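Local coordinates for protein aromatic amino acid exporter YddG (Starkeya novella, PDB 5I20) that exports a broad range of amino acids, including threonine, methionine, lysine and glutamate, across the inner membrane as a member of the drug/metabolite transporter superfamily, at residues A21-S26 / W210-A215. Residues are numbered along the deposited sequence; the frame is centred on the assembly and turned at random.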
ATOM      1  N   ALA A  21      -7.575   8.335   0.230  1.00 52.36           N
ATOM      2  CA  ALA A  21      -7.758   9.682   0.765  1.00 53.25           C
ATOM      3  C   ALA A  21      -9.179  10.194   0.537  1.00 56.31           C
ATOM      4  O   ALA A  21      -9.658  11.061   1.263  1.00 63.35           O
ATOM      5  CB  ALA A  21      -6.749  10.637   0.148  1.00 43.23           C
ATOM      6  N   LEU A  22      -9.848   9.649  -0.472  1.00 61.11           N
ATOM      7  CA  LEU A  22     -11.204  10.060  -0.810  1.00 61.98           C
ATOM      8  C   LEU A  22     -12.207   9.570   0.232  1.00 68.49           C
ATOM      9  O   LEU A  22     -13.179  10.256   0.540  1.00 71.75           O
ATOM     10  CB  LEU A  22     -11.585   9.538  -2.196  1.00 58.72           C
ATOM     11  CG  LEU A  22     -12.196  10.533  -3.186  1.00 61.57           C
ATOM     12  CD1 LEU A  22     -12.555   9.831  -4.488  1.00 63.33           C
ATOM     13  CD2 LEU A  22     -13.413  11.229  -2.598  1.00 60.51           C
ATOM     14  N   ALA A  23     -11.961   8.380   0.774  1.00 77.40           N
ATOM     15  CA  ALA A  23     -12.876   7.771   1.735  1.00 84.72           C
ATOM     16  C   ALA A  23     -12.437   8.015   3.177  1.00 90.34           C
ATOM     17  O   ALA A  23     -13.183   7.736   4.116  1.00 91.64           O
ATOM     18  CB  ALA A  23     -12.999   6.277   1.468  1.00 82.90           C
ATOM     19  N   THR A  24     -11.223   8.530   3.346  1.00 97.17           N
ATOM     20  CA  THR A  24     -10.693   8.848   4.668  1.00103.23           C
ATOM     21  C   THR A  24     -11.530   9.935   5.335  1.00106.99           C
ATOM     22  O   THR A  24     -11.792   9.888   6.539  1.00110.24           O
ATOM     23  CB  THR A  24      -9.216   9.300   4.584  1.00105.29           C
ATOM     24  OG1 THR A  24      -8.384   8.163   4.327  1.00103.43           O
ATOM     25  CG2 THR A  24      -8.768   9.959   5.881  1.00108.69           C
ATOM     26  N   SER A  25     -11.962  10.907   4.539  1.00106.45           N
ATOM     27  CA  SER A  25     -12.782  12.001   5.041  1.00107.30           C
ATOM     28  C   SER A  25     -14.163  11.516   5.477  1.00107.23           C
ATOM     29  O   SER A  25     -14.773  12.088   6.380  1.00113.72           O
ATOM     30  CB  SER A  25     -12.921  13.091   3.977  1.00111.50           C
ATOM     31  N   SER A  26     -14.648  10.456   4.835  1.00104.00           N
ATOM     32  CA  SER A  26     -15.976   9.921   5.126  1.00100.51           C
ATOM     33  C   SER A  26     -15.977   9.008   6.349  1.00 95.42           C
ATOM     34  O   SER A  26     -17.036   8.637   6.853  1.00 95.98           O
ATOM     35  CB  SER A  26     -16.520   9.159   3.915  1.00 96.79           C
ATOM     36  OG  SER A  26     -16.592   9.990   2.771  1.00 98.43           O
ATOM     37  N   TRP A 210     -20.901   4.218   7.058  1.00 77.36           N
ATOM     38  CA  TRP A 210     -20.844   2.784   6.802  1.00 75.23           C
ATOM     39  C   TRP A 210     -20.561   2.463   5.337  1.00 77.61           C
ATOM     40  O   TRP A 210     -19.914   1.463   5.032  1.00 82.03           O
ATOM     41  CB  TRP A 210     -22.148   2.111   7.234  1.00 68.28           C
ATOM     42  CG  TRP A 210     -22.121   1.619   8.646  1.00 68.12           C
ATOM     43  CD1 TRP A 210     -22.800   2.139   9.709  1.00 70.84           C
ATOM     44  CD2 TRP A 210     -21.369   0.510   9.153  1.00 64.49           C
ATOM     45  NE1 TRP A 210     -22.521   1.419  10.846  1.00 72.27           N
ATOM     46  CE2 TRP A 210     -21.646   0.414  10.532  1.00 66.96           C
ATOM     47  CE3 TRP A 210     -20.491  -0.412   8.574  1.00 59.57           C
ATOM     48  CZ2 TRP A 210     -21.076  -0.565  11.339  1.00 65.05           C
ATOM     49  CZ3 TRP A 210     -19.927  -1.382   9.379  1.00 60.03           C
ATOM     50  CH2 TRP A 210     -20.221  -1.452  10.746  1.00 60.15           C
ATOM     51  N   LEU A 211     -21.045   3.310   4.435  1.00 77.82           N
ATOM     52  CA  LEU A 211     -20.878   3.069   3.006  1.00 79.61           C
ATOM     53  C   LEU A 211     -19.416   3.203   2.588  1.00 79.88           C
ATOM     54  O   LEU A 211     -18.951   2.508   1.685  1.00 81.32           O
ATOM     55  CB  LEU A 211     -21.754   4.029   2.198  1.00 86.59           C
ATOM     56  CG  LEU A 211     -21.968   3.685   0.723  1.00 92.22           C
ATOM     57  CD1 LEU A 211     -22.198   2.191   0.546  1.00 94.14           C
ATOM     58  CD2 LEU A 211     -23.146   4.472   0.167  1.00 94.24           C
ATOM     59  N   ALA A 212     -18.692   4.095   3.255  1.00 73.13           N
ATOM     60  CA  ALA A 212     -17.268   4.263   3.000  1.00 66.14           C
ATOM     61  C   ALA A 212     -16.497   3.060   3.527  1.00 67.94           C
ATOM     62  O   ALA A 212     -15.548   2.592   2.896  1.00 70.57           O
ATOM     63  CB  ALA A 212     -16.757   5.543   3.636  1.00 62.96           C
ATOM     64  N   VAL A 213     -16.914   2.569   4.689  1.00 64.81           N
ATOM     65  CA  VAL A 213     -16.308   1.390   5.293  1.00 59.35           C
ATOM     66  C   VAL A 213     -16.387   0.198   4.345  1.00 60.19           C
ATOM     67  O   VAL A 213     -15.396  -0.498   4.124  1.00 58.95           O
ATOM     68  CB  VAL A 213     -16.987   1.028   6.629  1.00 55.38           C
ATOM     69  CG1 VAL A 213     -16.439  -0.281   7.173  1.00 52.36           C
ATOM     70  CG2 VAL A 213     -16.805   2.150   7.639  1.00 55.85           C
ATOM     71  N   VAL A 214     -17.569  -0.021   3.777  1.00 60.62           N
ATOM     72  CA  VAL A 214     -17.779  -1.132   2.856  1.00 62.04           C
ATOM     73  C   VAL A 214     -16.945  -0.963   1.586  1.00 66.14           C
ATOM     74  O   VAL A 214     -16.381  -1.928   1.073  1.00 66.99           O
ATOM     75  CB  VAL A 214     -19.267  -1.276   2.485  1.00 58.78           C
ATOM     76  CG1 VAL A 214     -19.473  -2.433   1.523  1.00 54.09           C
ATOM     77  CG2 VAL A 214     -20.101  -1.476   3.739  1.00 63.39           C
ATOM     78  N   ALA A 215     -16.861   0.269   1.090  1.00 67.09           N
ATOM     79  CA  ALA A 215     -16.077   0.566  -0.105  1.00 61.95           C
ATOM     80  C   ALA A 215     -14.603   0.250   0.115  1.00 60.11           C
ATOM     81  O   ALA A 215     -13.954  -0.359  -0.737  1.00 56.02           O
ATOM     82  CB  ALA A 215     -16.248   2.022  -0.506  1.00 60.06           C
TER
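The methyl of Ala212 is aimed nearly at the CB of Ser26, with the methyl of Ala23 beside it, and these three residues make up the contact. The apolar part has two approaches of unequal closeness. Ser26 CB stands 3.6 Å from Ala212 CB, close, at the short end of van der Waals contact, whereas Ala23 CB lies 4.4 Å from Ala212 CB. The bond from CA to CB of Ala212 points about 27° off the line to Ser26 CB but about 77° off the line to Ala23 CB, which therefore lies on the flank of the methyl. Ser26 CB and Ala23 CB are themselves 5.2 Å apart, as expected of residues three positions apart on a helix. All three bonds from CA to CB are directed at the opposite segment, and the CA atoms of Ala23 and Ala212 come within 5.8 Å. Ala215 also points this way but does not reach contact, its CB 5.7 Å from Ala23 CB.

No hydrogen bond crosses the interface. Ala23 O, 4.2 Å from Ala212 CB, touches it without bonding and accepts a weak hydrogen bond within its own helix from Ser26 N, 3.2 Å away. The first torsion of Ser26 (chi1 -58°) sets OG anti to the carbonyl carbon and beside the backbone N, farther from Ala212 than CB is, with OG 4.5 Å from Ala212 CB.

Elsewhere on helix 209-221, Val213 faces away from this seam and packs on Leu35, Leu38 and Thr39 of helix 32-53; on helix 20-27, Leu22 touches Phe260 in a loop. The contact thus joins two transmembrane helices near the periplasmic side of the basket-shaped transporter.

With 105 Å² buried in total and only methyl, methylene and carbonyl atoms meeting, this surface contact rests on short-range dispersion between small residues, which permits close backbones but supplies little directional grip.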